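Local coordinates for protein tyrocidine synthase 2 (PDB 6TA8) that is a synthase of the condensation-domain family, with two halves each built around a beta sheet, at residues 237-242 / 442-447; 245-250 / 415-420. All blocks are in the same frame, centred on the assembly; numbering follows the deposited sequence.

Interaction 1 of 2, residues 237-242 / 442-447; sequences PTDFVT and QYEEKT
The N-terminal end of helix 445-466 receives the carboxylate of Asp239, whose OD2 atom stands before the first turn and accepts a hydrogen bond from Glu444 N, the backbone nitrogen of the N-cap residue, at 3.0 Å. This nearly straight bond uses the anti lone pair of OD2, while the syn lone pair takes the hydroxyl of Thr447, with Thr447 OG1 2.6 Å from Asp239 OD2. Two donors on one oxygen fix the rotation of the carboxylate. The helix end would probably favour its negative charge, partly offset by the Glu444 carboxylate, whose OE1 is 4.6 Å from Asp239 OD2. A short acidic side chain suits the place, since with CG anti to its carbonyl carbon (chi1 -70°) it spans the gap directly. The main chain supports it: Gln442 O accepts a hydrogen bond from Phe240 N at 3.1 Å, and a weaker one from Asp239 N. In the C-terminal half of this two-lobed condensation-domain fold, the loop between helix 221-229 and strand 250-256 is thus fastened to the link from strand 431-439 into the helix. Tyr443 lies buried in that link, its ring packed by Leu236, Leu420 and Tyr438. Its hydroxyl reaches the loop, giving a bond of 2.5 Å from Tyr443 OH to Pro237 O, with the donor 36° above the carbonyl plane. Thr238 CG2 crosses beside the same phenol oxygen. Nearer the surface, Phe240 offers a ring edge to the aliphatic part of Glu444: Phe240 CZ lies 3.5 Å from Glu444 CG, and the ring plane is almost perpendicular to the carboxylate. Farther along, the methyl CG2 of Thr242 rests on Gln442 CG at 3.6 Å, and its OG1 accepts a hydrogen bond from the backbone N of Asp244.

Interaction 2 of 2, residues 245-250 / 415-420; sequences RKQKHT and SERVFL
Lys246 and Glu416 face each other as a single antiparallel bridge, a non-hydrogen-bonded pair whose bonds are made by the neighbouring residues. Arg417 N donates to Arg245 O in a bond modelled as very short, and Gln247 N gives a weak one to Ser415 O. The bridge joins the loop that leads into strand 250-256 to the return path from strand 401-402, which belongs to the sheet of the N-terminal half, to strand 421-428 in the C-terminal half, as in the crossover of condensation domains. Arg417 carries most of the side-chain contact. With CG anti to its carbonyl carbon (chi1 -72°), it lays CB and CG against Arg245 O; the bend at chi3 (48°) then turns the guanidinium to Thr250. There Arg417 NH1 gives a hydrogen bond to Thr250 OG1 at 3.3 Å, the oxygen lying tilted from the guanidinium plane, with Arg417 CD equally near it. The threonine hydroxyl serves both ways, for Thr250 OG1 donates to Gln247 OE1 at 2.8 Å, coming from above the amide plane. Gln247 brings its amide there by a bend at chi2 (76°), and a backbone bond from Thr250 N to Gln247 O closes the 3-10 turn that sets the two residues together. A long arginine suits this place because its aliphatic part packs while its guanidinium bonds. The side chains of the bridged pair leave the contact: Glu416 OE2 is hydrogen-bonded to Thr50 OG1, while Lys246 forms a long, weak ion pair with Glu414. Ser415, whose side chain touches Phe49, has its OG buried with no partner in the model. The guanidinium also turns to its own segment, where Arg417 NH2 bonds weakly to Leu420 O at 3.1 Å.

How the interactions relate
From the N terminus the chain passes through the N-terminal half and reaches 237-242, then 245-250, whose last residue begins strand 250-256. Much later it comes to 415-420, which leads into strand 421-428, and finally to 442-447, which follows strand 431-439. Interaction 2 therefore closes the inner loop and interaction 1 the outer one, nested without crossing. Both fasten the one loop after helix 221-229 to the margins of the six-stranded sheet of the C-terminal half: interaction 2 to the approach of strand 421-428, interaction 1 to the start of helix 445-466. Their centres are about 13 Å apart, and they meet where Leu420 packs against Thr238 and Tyr443 and where Arg245 lies close to Gln442.

Interaction 1 of 2, residues 237-242 / 442-447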
loop_
_atom_site.group_PDB
_atom_site.type_symbol
_atom_site.label_atom_id
_atom_site.label_comp_id
_atom_site.label_asym_id
_atom_site.label_seq_id
_atom_site.Cartn_x
_atom_site.Cartn_y
_atom_site.Cartn_z
ATOM N N PRO A 237 -21.177 1.933 13.425
ATOM C CA PRO A 237 -22.344 1.060 13.245
ATOM C C PRO A 237 -22.234 0.205 11.990
ATOM O O PRO A 237 -21.783 0.666 10.941
ATOM C CB PRO A 237 -23.517 2.048 13.145
ATOM C CG PRO A 237 -22.898 3.354 12.748
ATOM C CD PRO A 237 -21.544 3.360 13.413
ATOM N N THR A 238 -22.666 -1.049 12.102
ATOM C CA THR A 238 -22.763 -1.945 10.960
ATOM C C THR A 238 -24.214 -2.354 10.737
ATOM O O THR A 238 -25.023 -2.367 11.669
ATOM C CB THR A 238 -21.895 -3.200 11.139
ATOM O OG1 THR A 238 -22.396 -3.993 12.222
ATOM C CG2 THR A 238 -20.454 -2.816 11.417
ATOM N N ASP A 239 -24.541 -2.688 9.486
ATOM C CA ASP A 239 -25.889 -3.166 9.193
ATOM C C ASP A 239 -26.146 -4.512 9.858
ATOM O O ASP A 239 -27.251 -4.766 10.350
ATOM C CB ASP A 239 -26.107 -3.263 7.684
ATOM C CG ASP A 239 -26.180 -1.904 7.014
ATOM O OD1 ASP A 239 -26.694 -0.956 7.644
ATOM O OD2 ASP A 239 -25.726 -1.786 5.857
ATOM N N PHE A 240 -25.137 -5.381 9.890
ATOM C CA PHE A 240 -25.262 -6.695 10.501
ATOM C C PHE A 240 -24.026 -6.986 11.341
ATOM O O PHE A 240 -22.990 -6.332 11.210
ATOM C CB PHE A 240 -25.443 -7.799 9.451
ATOM C CG PHE A 240 -26.171 -7.352 8.218
ATOM C CD1 PHE A 240 -27.533 -7.105 8.255
ATOM C CD2 PHE A 240 -25.497 -7.182 7.022
ATOM C CE1 PHE A 240 -28.208 -6.692 7.125
ATOM C CE2 PHE A 240 -26.167 -6.772 5.884
ATOM C CZ PHE A 240 -27.524 -6.526 5.938
ATOM N N VAL A 241 -24.156 -7.986 12.207
ATOM C CA VAL A 241 -23.057 -8.498 13.017
ATOM C C VAL A 241 -22.702 -9.886 12.503
ATOM O O VAL A 241 -23.590 -10.706 12.242
ATOM C CB VAL A 241 -23.428 -8.535 14.513
ATOM C CG1 VAL A 241 -22.565 -9.542 15.262
ATOM C CG2 VAL A 241 -23.295 -7.151 15.128
ATOM N N THR A 242 -21.407 -10.145 12.344
ATOM C CA THR A 242 -20.959 -11.436 11.848
ATOM C C THR A 242 -19.598 -11.767 12.441
ATOM O O THR A 242 -18.842 -10.882 12.852
ATOM C CB THR A 242 -20.888 -11.462 10.315
ATOM O OG1 THR A 242 -20.586 -12.790 9.870
ATOM C CG2 THR A 242 -19.812 -10.512 9.815
ATOM N N GLN A 442 -21.639 -7.503 6.500
ATOM C CA GLN A 442 -21.758 -6.445 7.493
ATOM C C GLN A 442 -22.478 -5.210 6.982
ATOM O O GLN A 442 -23.111 -4.511 7.778
ATOM C CB GLN A 442 -20.371 -6.028 8.002
ATOM C CG GLN A 442 -19.732 -7.024 8.947
ATOM C CD GLN A 442 -18.287 -6.692 9.254
ATOM O OE1 GLN A 442 -17.545 -6.234 8.383
ATOM N NE2 GLN A 442 -17.879 -6.920 10.496
ATOM N N TYR A 443 -22.403 -4.923 5.685
ATOM C CA TYR A 443 -23.027 -3.744 5.105
ATOM C C TYR A 443 -23.730 -4.108 3.813
ATOM O O TYR A 443 -23.241 -4.935 3.040
ATOM C CB TYR A 443 -22.006 -2.651 4.802
ATOM C CG TYR A 443 -21.475 -1.983 6.026
ATOM C CD1 TYR A 443 -22.238 -1.053 6.716
ATOM C CD2 TYR A 443 -20.211 -2.285 6.499
ATOM C CE1 TYR A 443 -21.749 -0.441 7.844
ATOM C CE2 TYR A 443 -19.716 -1.681 7.621
ATOM C CZ TYR A 443 -20.487 -0.762 8.289
ATOM O OH TYR A 443 -19.980 -0.172 9.409
ATOM N N GLU A 444 -24.871 -3.473 3.582
ATOM C CA GLU A 444 -25.496 -3.489 2.273
ATOM C C GLU A 444 -24.913 -2.360 1.435
ATOM O O GLU A 444 -24.522 -1.314 1.960
ATOM C CB GLU A 444 -27.014 -3.345 2.393
ATOM C CG GLU A 444 -27.681 -4.527 3.082
ATOM C CD GLU A 444 -29.161 -4.308 3.331
ATOM O OE1 GLU A 444 -29.540 -3.185 3.723
ATOM O OE2 GLU A 444 -29.944 -5.262 3.139
ATOM N N GLU A 445 -24.846 -2.586 0.121
ATOM C CA GLU A 445 -24.221 -1.619 -0.776
ATOM C C GLU A 445 -24.864 -0.241 -0.686
ATOM O O GLU A 445 -24.227 0.755 -1.047
ATOM C CB GLU A 445 -24.277 -2.123 -2.218
ATOM C CG GLU A 445 -23.222 -1.511 -3.124
ATOM C CD GLU A 445 -23.540 -1.685 -4.595
ATOM O OE1 GLU A 445 -24.438 -0.977 -5.098
ATOM O OE2 GLU A 445 -22.889 -2.527 -5.249
ATOM N N LYS A 446 -26.107 -0.163 -0.208
ATOM C CA LYS A 446 -26.782 1.121 -0.070
ATOM C C LYS A 446 -26.239 1.908 1.117
ATOM O O LYS A 446 -26.125 3.137 1.050
ATOM C CB LYS A 446 -28.292 0.907 0.075
ATOM C CG LYS A 446 -29.050 0.714 -1.242
ATOM C CD LYS A 446 -28.627 -0.553 -1.979
ATOM C CE LYS A 446 -28.786 -1.792 -1.108
ATOM N NZ LYS A 446 -27.876 -2.892 -1.536
ATOM N N THR A 447 -25.901 1.217 2.208
ATOM C CA THR A 447 -25.297 1.887 3.355
ATOM C C THR A 447 -23.904 2.404 3.018
ATOM O O THR A 447 -23.507 3.484 3.470
ATOM C CB THR A 447 -25.240 0.935 4.550
ATOM O OG1 THR A 447 -26.547 0.408 4.805
ATOM C CG2 THR A 447 -24.737 1.657 5.793
#

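Interaction 2 of 2, residues 245-250 / 415-420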
loop_
_atom_site.group_PDB
_atom_site.type_symbol
_atom_site.label_atom_id
_atom_site.label_comp_id
_atom_site.label_asym_id
_atom_site.label_seq_id
_atom_site.Cartn_x
_atom_site.Cartn_y
_atom_site.Cartn_z
ATOM N N ARG A 245 -15.099 -13.002 8.779
ATOM C CA ARG A 245 -14.312 -11.933 8.182
ATOM C C ARG A 245 -13.521 -12.403 6.967
ATOM O O ARG A 245 -12.501 -11.795 6.626
ATOM C CB ARG A 245 -13.373 -11.323 9.225
ATOM C CG ARG A 245 -13.753 -11.641 10.663
ATOM C CD ARG A 245 -13.224 -10.590 11.627
ATOM N NE ARG A 245 -14.068 -9.398 11.662
ATOM C CZ ARG A 245 -15.183 -9.293 12.378
ATOM N NH1 ARG A 245 -15.596 -10.311 13.121
ATOM N NH2 ARG A 245 -15.887 -8.170 12.351
ATOM N N LYS A 246 -13.972 -13.469 6.308
ATOM C CA LYS A 246 -13.255 -14.002 5.159
ATOM C C LYS A 246 -13.293 -13.019 3.994
ATOM O O LYS A 246 -14.227 -12.226 3.846
ATOM C CB LYS A 246 -13.846 -15.346 4.737
ATOM C CG LYS A 246 -13.468 -16.500 5.653
ATOM C CD LYS A 246 -13.818 -17.844 5.033
ATOM C CE LYS A 246 -15.317 -17.993 4.840
ATOM N NZ LYS A 246 -15.673 -19.317 4.257
ATOM N N GLN A 247 -12.254 -13.079 3.158
ATOM C CA GLN A 247 -12.113 -12.125 2.064
ATOM C C GLN A 247 -13.078 -12.399 0.917
ATOM O O GLN A 247 -13.286 -11.515 0.078
ATOM C CB GLN A 247 -10.675 -12.136 1.544
ATOM C CG GLN A 247 -10.256 -10.860 0.836
ATOM C CD GLN A 247 -9.976 -9.723 1.798
ATOM O OE1 GLN A 247 -10.618 -8.675 1.743
ATOM N NE2 GLN A 247 -9.012 -9.926 2.687
ATOM N N LYS A 248 -13.671 -13.594 0.856
ATOM C CA LYS A 248 -14.578 -13.913 -0.241
ATOM C C LYS A 248 -15.821 -13.035 -0.241
ATOM O O LYS A 248 -16.437 -12.852 -1.296
ATOM C CB LYS A 248 -14.979 -15.388 -0.181
ATOM C CG LYS A 248 -15.678 -15.793 1.107
ATOM C CD LYS A 248 -16.139 -17.239 1.050
ATOM C CE LYS A 248 -14.971 -18.181 0.807
ATOM N NZ LYS A 248 -15.426 -19.577 0.556
ATOM N N HIS A 249 -16.197 -12.480 0.909
ATOM C CA HIS A 249 -17.363 -11.615 1.020
ATOM C C HIS A 249 -17.025 -10.141 0.839
ATOM O O HIS A 249 -17.866 -9.285 1.132
ATOM C CB HIS A 249 -18.046 -11.825 2.373
ATOM C CG HIS A 249 -18.309 -13.262 2.699
ATOM N ND1 HIS A 249 -19.380 -13.959 2.182
ATOM C CD2 HIS A 249 -17.641 -14.134 3.490
ATOM C CE1 HIS A 249 -19.360 -15.197 2.640
ATOM N NE2 HIS A 249 -18.314 -15.330 3.437
ATOM N N THR A 250 -15.823 -9.826 0.363
ATOM C CA THR A 250 -15.397 -8.441 0.228
ATOM C C THR A 250 -15.892 -7.854 -1.088
ATOM O O THR A 250 -15.679 -8.434 -2.157
ATOM C CB THR A 250 -13.874 -8.339 0.308
ATOM O OG1 THR A 250 -13.447 -8.583 1.655
ATOM C CG2 THR A 250 -13.405 -6.958 -0.122
ATOM N N SER A 415 -8.890 -15.692 3.431
ATOM C CA SER A 415 -8.123 -14.754 4.240
ATOM C C SER A 415 -9.050 -13.851 5.044
ATOM O O SER A 415 -10.092 -13.406 4.555
ATOM C CB SER A 415 -7.207 -13.912 3.353
ATOM O OG SER A 415 -6.401 -13.044 4.129
ATOM N N GLU A 416 -8.658 -13.573 6.284
ATOM C CA GLU A 416 -9.493 -12.806 7.196
ATOM C C GLU A 416 -9.302 -11.310 6.983
ATOM O O GLU A 416 -8.186 -10.835 6.760
ATOM C CB GLU A 416 -9.170 -13.170 8.645
ATOM C CG GLU A 416 -9.420 -14.631 8.996
ATOM C CD GLU A 416 -8.271 -15.540 8.597
ATOM O OE1 GLU A 416 -7.270 -15.035 8.046
ATOM O OE2 GLU A 416 -8.369 -16.761 8.837
ATOM N N ARG A 417 -10.405 -10.569 7.055
ATOM C CA ARG A 417 -10.350 -9.118 6.967
ATOM C C ARG A 417 -9.867 -8.534 8.289
ATOM O O ARG A 417 -10.237 -9.009 9.366
ATOM C CB ARG A 417 -11.723 -8.546 6.613
ATOM C CG ARG A 417 -12.158 -8.802 5.180
ATOM C CD ARG A 417 -13.553 -8.255 4.920
ATOM N NE ARG A 417 -13.699 -6.883 5.398
ATOM C CZ ARG A 417 -13.379 -5.806 4.689
ATOM N NH1 ARG A 417 -12.893 -5.937 3.462
ATOM N NH2 ARG A 417 -13.545 -4.595 5.204
ATOM N N VAL A 418 -9.036 -7.501 8.200
ATOM C CA VAL A 418 -8.468 -6.862 9.378
ATOM C C VAL A 418 -9.220 -5.588 9.744
ATOM O O VAL A 418 -9.479 -5.334 10.921
ATOM C CB VAL A 418 -6.967 -6.579 9.157
ATOM C CG1 VAL A 418 -6.383 -5.822 10.343
ATOM C CG2 VAL A 418 -6.213 -7.880 8.925
ATOM N N PHE A 419 -9.590 -4.788 8.751
ATOM C CA PHE A 419 -10.257 -3.514 8.970
ATOM C C PHE A 419 -11.709 -3.593 8.520
ATOM O O PHE A 419 -12.030 -4.269 7.536
ATOM C CB PHE A 419 -9.536 -2.387 8.230
ATOM C CG PHE A 419 -8.156 -2.116 8.749
ATOM C CD1 PHE A 419 -7.975 -1.428 9.937
ATOM C CD2 PHE A 419 -7.039 -2.557 8.057
ATOM C CE1 PHE A 419 -6.707 -1.180 10.423
ATOM C CE2 PHE A 419 -5.769 -2.311 8.538
ATOM C CZ PHE A 419 -5.601 -1.621 9.723
ATOM N N LEU A 420 -12.580 -2.895 9.249
ATOM C CA LEU A 420 -13.994 -2.871 8.898
ATOM C C LEU A 420 -14.232 -2.153 7.576
ATOM O O LEU A 420 -15.154 -2.510 6.834
ATOM C CB LEU A 420 -14.793 -2.209 10.020
ATOM C CG LEU A 420 -16.316 -2.288 9.949
ATOM C CD1 LEU A 420 -16.862 -2.877 11.235
ATOM C CD2 LEU A 420 -16.895 -0.908 9.702
#